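Local coordinates for protein kinase, putative (Bodo saltans, PDB 6TLY) that belongs to the kinetoplastid kinetochore as KKT2, probably a serine/threonine kinase, and uses its zinc-binding central domain probably for localization to centromeres, at residues 47-52 with 61-66; 54-59 with 81-86. One frame throughout, in Å; residues are numbered along the deposited sequence. Where two conformers were deposited one is given.

Contact 1 (47-52 with 61-66); sequences YMYRCE and QCAESR. With ZN (zinc ion), chain B; ZN (zinc ion), chain C.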
loop_
_atom_site.group_PDB
_atom_site.type_symbol
_atom_site.label_atom_id
_atom_site.label_comp_id
_atom_site.label_asym_id
_atom_site.label_seq_id
_atom_site.Cartn_x
_atom_site.Cartn_y
_atom_site.Cartn_z
ATOM N N TYR A 47 10.977 -2.406 -8.463
ATOM C CA TYR A 47 10.366 -3.421 -7.617
ATOM C C TYR A 47 9.317 -2.778 -6.699
ATOM O O TYR A 47 9.047 -1.580 -6.835
ATOM C CB TYR A 47 11.405 -4.304 -6.880
ATOM C CG TYR A 47 12.436 -3.508 -6.109
ATOM C CD1 TYR A 47 13.520 -2.929 -6.754
ATOM C CD2 TYR A 47 12.350 -3.375 -4.728
ATOM C CE1 TYR A 47 14.467 -2.191 -6.053
ATOM C CE2 TYR A 47 13.307 -2.662 -4.011
ATOM C CZ TYR A 47 14.365 -2.070 -4.677
ATOM O OH TYR A 47 15.307 -1.350 -3.981
ATOM N N MET A 48 8.698 -3.565 -5.817
ATOM C CA MET A 48 7.586 -3.084 -5.024
ATOM C C MET A 48 7.634 -3.476 -3.555
ATOM O O MET A 48 8.338 -4.408 -3.183
ATOM C CB MET A 48 6.282 -3.612 -5.646
ATOM C CG MET A 48 6.177 -5.120 -5.604
ATOM S SD MET A 48 4.553 -5.804 -6.005
ATOM C CE MET A 48 3.564 -5.032 -4.750
ATOM N N TYR A 49 6.899 -2.713 -2.769
ATOM C CA TYR A 49 6.651 -3.018 -1.350
ATOM C C TYR A 49 5.138 -3.156 -1.186
ATOM O O TYR A 49 4.408 -2.419 -1.795
ATOM C CB TYR A 49 7.228 -1.907 -0.477
ATOM C CG TYR A 49 8.733 -1.853 -0.422
ATOM C CD1 TYR A 49 9.474 -1.212 -1.398
ATOM C CD2 TYR A 49 9.416 -2.418 0.634
ATOM C CE1 TYR A 49 10.852 -1.136 -1.333
ATOM C CE2 TYR A 49 10.794 -2.358 0.715
ATOM C CZ TYR A 49 11.518 -1.710 -0.267
ATOM O OH TYR A 49 12.870 -1.668 -0.179
ATOM N N ARG A 50 4.708 -4.094 -0.362
ATOM C CA ARG A 50 3.256 -4.278 -0.180
ATOM C C ARG A 50 2.882 -4.529 1.280
ATOM O O ARG A 50 3.621 -5.172 1.987
ATOM C CB ARG A 50 2.749 -5.431 -1.059
ATOM C CG ARG A 50 1.258 -5.716 -0.967
ATOM C CD ARG A 50 0.700 -6.824 -1.828
ATOM N NE ARG A 50 -0.644 -7.233 -1.518
ATOM C CZ ARG A 50 -1.724 -6.545 -1.801
ATOM N NH1 ARG A 50 -1.632 -5.384 -2.414
ATOM N NH2 ARG A 50 -2.899 -7.019 -1.475
ATOM N N CYS A 51 1.756 -3.952 1.673
ATOM C CA CYS A 51 1.099 -4.353 2.920
ATOM C C CYS A 51 -0.169 -5.129 2.537
ATOM O O CYS A 51 -1.090 -4.537 2.015
ATOM C CB CYS A 51 0.714 -3.197 3.800
ATOM S SG CYS A 51 -0.142 -3.861 5.245
ATOM N N GLU A 52 -0.146 -6.432 2.785
ATOM C CA GLU A 52 -1.218 -7.330 2.371
ATOM C C GLU A 52 -2.512 -7.029 3.098
ATOM O O GLU A 52 -3.572 -6.968 2.472
ATOM C CB GLU A 52 -0.812 -8.797 2.581
ATOM C CG GLU A 52 -1.831 -9.789 2.015
ATOM C CD GLU A 52 -2.098 -9.657 0.524
ATOM O OE1 GLU A 52 -1.124 -9.719 -0.259
ATOM O OE2 GLU A 52 -3.281 -9.515 0.130
ATOM N N GLN A 61 10.899 3.431 -5.383
ATOM C CA GLN A 61 11.272 4.851 -5.321
ATOM C C GLN A 61 10.484 5.577 -4.239
ATOM O O GLN A 61 11.083 6.268 -3.419
ATOM C CB GLN A 61 11.048 5.521 -6.690
ATOM C CG GLN A 61 12.326 5.820 -7.461
ATOM C CD GLN A 61 12.128 5.830 -8.970
ATOM O OE1 GLN A 61 10.998 5.794 -9.489
ATOM N NE2 GLN A 61 13.234 5.880 -9.712
ATOM N N CYS A 62 9.155 5.394 -4.210
ATOM C CA CYS A 62 8.333 6.042 -3.193
ATOM C C CYS A 62 8.607 5.446 -1.797
ATOM O O CYS A 62 8.733 6.191 -0.816
ATOM C CB CYS A 62 6.850 5.972 -3.551
ATOM S SG CYS A 62 6.357 6.992 -4.964
ATOM N N ALA A 63 8.728 4.114 -1.711
ATOM C CA ALA A 63 8.921 3.450 -0.431
ATOM C C ALA A 63 10.223 3.845 0.303
ATOM O O ALA A 63 10.177 4.257 1.466
ATOM C CB ALA A 63 8.832 1.944 -0.601
ATOM N N GLU A 64 11.343 3.810 -0.410
ATOM C CA GLU A 64 12.657 4.088 0.135
ATOM C C GLU A 64 12.865 5.581 0.405
ATOM O O GLU A 64 13.507 5.919 1.401
ATOM C CB GLU A 64 13.726 3.460 -0.768
ATOM C CG GLU A 64 13.658 1.936 -0.672
ATOM C CD GLU A 64 14.383 1.160 -1.755
ATOM O OE1 GLU A 64 15.117 1.800 -2.537
ATOM O OE2 GLU A 64 14.201 -0.078 -1.843
ATOM N N SER A 65 12.231 6.465 -0.378
ATOM C CA SER A 65 12.314 7.909 -0.103
ATOM C C SER A 65 11.260 8.397 0.934
ATOM O O SER A 65 11.257 9.573 1.290
ATOM C CB SER A 65 12.217 8.716 -1.394
ATOM O OG SER A 65 10.885 8.797 -1.874
ATOM N N ARG A 66 10.390 7.493 1.420
ATOM C CA ARG A 66 9.338 7.792 2.383
ATOM C C ARG A 66 8.341 8.792 1.835
ATOM O O ARG A 66 7.901 9.689 2.549
ATOM C CB ARG A 66 9.897 8.227 3.748
ATOM C CG ARG A 66 10.272 7.042 4.595
ATOM C CD ARG A 66 11.622 6.471 4.262
ATOM N NE ARG A 66 12.015 5.418 5.200
ATOM C CZ ARG A 66 13.017 4.569 4.994
ATOM N NH1 ARG A 66 13.714 4.614 3.868
ATOM N NH2 ARG A 66 13.318 3.654 5.909
HETATM ZN ZN ZN B . -0.890 -1.927 6.453
HETATM ZN ZN ZN C . 5.784 5.395 -6.538
#

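Contact 2 (54-59 with 81-86); sequences CDYDVC and KFPSQT. With ZN (zinc ion), chain C; ZN (zinc ion), chain B; SO4 (sulfate ion), chain E.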
loop_
_atom_site.group_PDB
_atom_site.type_symbol
_atom_site.label_atom_id
_atom_site.label_comp_id
_atom_site.label_asym_id
_atom_site.label_seq_id
_atom_site.Cartn_x
_atom_site.Cartn_y
_atom_site.Cartn_z
ATOM N N CYS A 54 -3.534 -4.182 4.240
ATOM C CA CYS A 54 -4.103 -2.905 3.805
ATOM C C CYS A 54 -4.371 -2.840 2.304
ATOM O O CYS A 54 -4.946 -1.842 1.867
ATOM C CB CYS A 54 -3.199 -1.745 4.223
ATOM S SG CYS A 54 -3.151 -1.435 6.008
ATOM N N ASP A 55 -3.871 -3.814 1.497
ATOM C CA ASP A 55 -3.928 -3.807 0.012
ATOM C C ASP A 55 -3.264 -2.497 -0.461
ATOM O O ASP A 55 -3.881 -1.689 -1.157
ATOM C CB ASP A 55 -5.364 -3.919 -0.538
ATOM C CG ASP A 55 -5.394 -3.962 -2.057
ATOM O OD1 ASP A 55 -4.457 -4.530 -2.650
ATOM O OD2 ASP A 55 -6.340 -3.411 -2.648
ATOM N N TYR A 56 -2.059 -2.265 0.038
ATOM C CA TYR A 56 -1.282 -1.042 -0.233
ATOM C C TYR A 56 -0.011 -1.437 -0.976
ATOM O O TYR A 56 0.764 -2.168 -0.431
ATOM C CB TYR A 56 -0.944 -0.350 1.079
ATOM C CG TYR A 56 -0.286 0.991 0.959
ATOM C CD1 TYR A 56 -0.948 2.065 0.406
ATOM C CD2 TYR A 56 0.995 1.192 1.422
ATOM C CE1 TYR A 56 -0.364 3.315 0.331
ATOM C CE2 TYR A 56 1.594 2.433 1.353
ATOM C CZ TYR A 56 0.923 3.498 0.796
ATOM O OH TYR A 56 1.522 4.708 0.750
ATOM N N ASP A 57 0.118 -0.943 -2.196
ATOM C CA ASP A 57 1.235 -1.237 -3.097
ATOM C C ASP A 57 1.997 0.011 -3.442
ATOM O O ASP A 57 1.396 0.969 -3.905
ATOM C CB ASP A 57 0.679 -1.759 -4.427
ATOM C CG ASP A 57 -0.005 -3.082 -4.294
ATOM O OD1 ASP A 57 0.522 -3.939 -3.572
ATOM O OD2 ASP A 57 -1.100 -3.248 -4.892
ATOM N N VAL A 58 3.275 0.000 -3.201
ATOM C CA VAL A 58 4.150 1.164 -3.557
ATOM C C VAL A 58 5.440 0.745 -4.353
ATOM O O VAL A 58 6.199 -0.337 -4.152
ATOM C CB VAL A 58 4.490 1.950 -2.276
ATOM C CG1 VAL A 58 5.318 1.139 -1.306
ATOM C CG2 VAL A 58 5.163 3.274 -2.556
ATOM N N CYS A 59 5.871 1.642 -5.262
ATOM C CA CYS A 59 7.111 1.380 -6.026
ATOM C C CYS A 59 8.332 1.540 -5.076
ATOM O O CYS A 59 8.209 2.154 -4.015
ATOM C CB CYS A 59 7.219 2.298 -7.255
ATOM S SG CYS A 59 7.650 4.029 -6.890
ATOM N N LYS A 81 -6.955 3.875 7.052
ATOM C CA LYS A 81 -6.609 4.829 5.996
ATOM C C LYS A 81 -6.333 4.118 4.676
ATOM O O LYS A 81 -5.741 3.024 4.655
ATOM C CB LYS A 81 -5.370 5.652 6.383
ATOM C CG LYS A 81 -5.540 6.449 7.676
ATOM C CD LYS A 81 -4.206 7.028 8.121
ATOM C CE LYS A 81 -4.269 7.559 9.536
ATOM N NZ LYS A 81 -5.345 8.570 9.696
ATOM N N PHE A 82 -6.725 4.769 3.571
ATOM C CA PHE A 82 -6.574 4.259 2.204
ATOM C C PHE A 82 -6.064 5.370 1.265
ATOM O O PHE A 82 -6.330 6.554 1.482
ATOM C CB PHE A 82 -7.922 3.718 1.692
ATOM C CG PHE A 82 -8.433 2.590 2.550
ATOM C CD1 PHE A 82 -7.961 1.299 2.379
ATOM C CD2 PHE A 82 -9.355 2.825 3.553
ATOM C CE1 PHE A 82 -8.377 0.272 3.212
ATOM C CE2 PHE A 82 -9.784 1.788 4.374
ATOM C CZ PHE A 82 -9.293 0.522 4.198
ATOM N N PRO A 83 -5.311 5.006 0.214
ATOM C CA PRO A 83 -4.789 6.038 -0.695
ATOM C C PRO A 83 -5.790 6.558 -1.731
ATOM O O PRO A 83 -5.460 7.505 -2.446
ATOM C CB PRO A 83 -3.616 5.325 -1.379
ATOM C CG PRO A 83 -4.083 3.893 -1.467
ATOM C CD PRO A 83 -4.861 3.656 -0.174
ATOM N N SER A 84 -6.963 5.898 -1.875
ATOM C CA SER A 84 -7.969 6.289 -2.871
ATOM C C SER A 84 -9.389 6.059 -2.363
ATOM O O SER A 84 -9.612 5.237 -1.477
ATOM C CB SER A 84 -7.781 5.504 -4.168
ATOM O OG SER A 84 -8.075 4.127 -3.976
ATOM N N GLN A 85 -10.349 6.748 -2.979
ATOM C CA GLN A 85 -11.761 6.556 -2.661
ATOM C C GLN A 85 -12.172 5.152 -3.111
ATOM O O GLN A 85 -12.919 4.492 -2.401
ATOM C CB GLN A 85 -12.616 7.620 -3.351
ATOM C CG GLN A 85 -14.100 7.302 -3.283
ATOM C CD GLN A 85 -14.927 8.486 -3.640
ATOM O OE1 GLN A 85 -15.373 9.209 -2.766
ATOM N NE2 GLN A 85 -15.132 8.702 -4.923
ATOM N N THR A 86 -11.669 4.678 -4.254
ATOM C CA THR A 86 -12.006 3.343 -4.749
ATOM C C THR A 86 -11.609 2.245 -3.748
ATOM O O THR A 86 -12.411 1.351 -3.489
ATOM C CB THR A 86 -11.431 3.114 -6.161
ATOM O OG1 THR A 86 -11.930 4.134 -7.033
ATOM C CG2 THR A 86 -11.844 1.776 -6.736
HETATM ZN ZN ZN C . 5.784 5.395 -6.538
HETATM ZN ZN ZN B . -0.890 -1.927 6.453
HETATM S S SO4 E . -10.037 7.525 -6.655
HETATM O O1 SO4 E . -10.735 6.300 -6.359
HETATM O O2 SO4 E . -9.703 8.237 -5.401
HETATM O O3 SO4 E . -8.783 7.271 -7.377
HETATM O O4 SO4 E . -10.911 8.291 -7.544
#

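Contact 1 (47-52 with 61-66)
The rings of Y49 and Y47 converge on one carboxylate oxygen, E64 OE2. It lies at the edge of the Y49 ring, in its plane, but meets the Y47 ring obliquely; A63 also approaches Y49 obliquely, its CB 3.3 Å from Y49 CD1. The E64 carboxylate stands almost upright to the Y49 ring, at 83°. Each hydroxyl donates a hydrogen bond: Y49 OH is 2.7 Å from the anti lone pair of E64 OE2, and Y47 OH is 2.7 Å from its syn lone pair, so a single oxygen is gripped from two directions.

Strand 48-51 is the middle strand of a three-stranded antiparallel sheet in a C1-like, two-zinc module, and helix 60-65 packs beside it; C51 and C62 serve different zinc ions. A small side chain suits A63, whose methyl packs closely against the Y49 ring. With CG of E64 anti to its carbonyl carbon (chi1 -69°) and the chain extended beyond, the carboxylate is carried out from the helix to both hydroxyls, which probably favour its charged form. A leucine in place of E64 would probably leave both hydroxyls without their shared acceptor and the Y47 ring freer to turn.

Contact 2 (54-59 with 81-86)
P83, Y56 and C54 bury the most surface here, and no hydrogen bond joins the two segments. The CG corner of the P83 ring comes to the edge of the Y56 ring, near its plane, with P83 CG 4.1 Å from Y56 CD1. The torsion about CA-CB in Y56 (chi1 -173°) sets the ring opposite its own backbone N and brings its edge to the proline. Proline suits this turn: its compact, rigid ring offers apolar carbon while leading the chain from strand 81-82 toward the next helix.

C54 contributes through its backbone, its O lying 4.2 Å from F82 CE1, at the phenylalanine's edge and near the ring plane; this is a loose approach of a carbonyl to ring C-H. Its sulfur is engaged elsewhere, with C54 SG 2.4 Å from a zinc ion. Just beyond, D55 and Y56 both face C51 in a G1 beta bulge, for which D55 adopts a positive phi of 56°.

S84 is the N-cap of helix 85-93, whose first turn holds a sulfate, probably from the crystallisation liquor: T86 OG1 donates to sulfate O1 at 2.6 Å. Strands 73-74 and 81-82 with helix 85-93 form the beta-beta-alpha unit of a C2H2-like (three-cysteine, one-histidine) finger, in which F82 lies close to the zinc ligand H91. The contact sets this finger against the start of strand 56-59, an outer strand of the C1-like sheet.

Overall arrangement
The two contacts, their centres about 12 Å apart, share one antiparallel sheet: strands 48-51 and 56-59 are neighbours, joined by a probable hydrogen bond, Y49 N to V58 O (2.8 Å), and a salt bridge, R50 NH1 to D57 OD1 (2.8 Å). Contact 1 joins the middle strand to the helix that follows strand 56-59, whereas contact 2 brings in the C2H2-like finger. Both contribute to two zinc sites: C51 and C54 join C11 and H15, while C59 and C62 join C32 and C35. The ligand pairs alternate along the chain, a cross-brace with its zinc ions 16.3 Å apart. The F82 side chain lies about 6 Å from the third zinc, bound by C75, C78, C95 and H91.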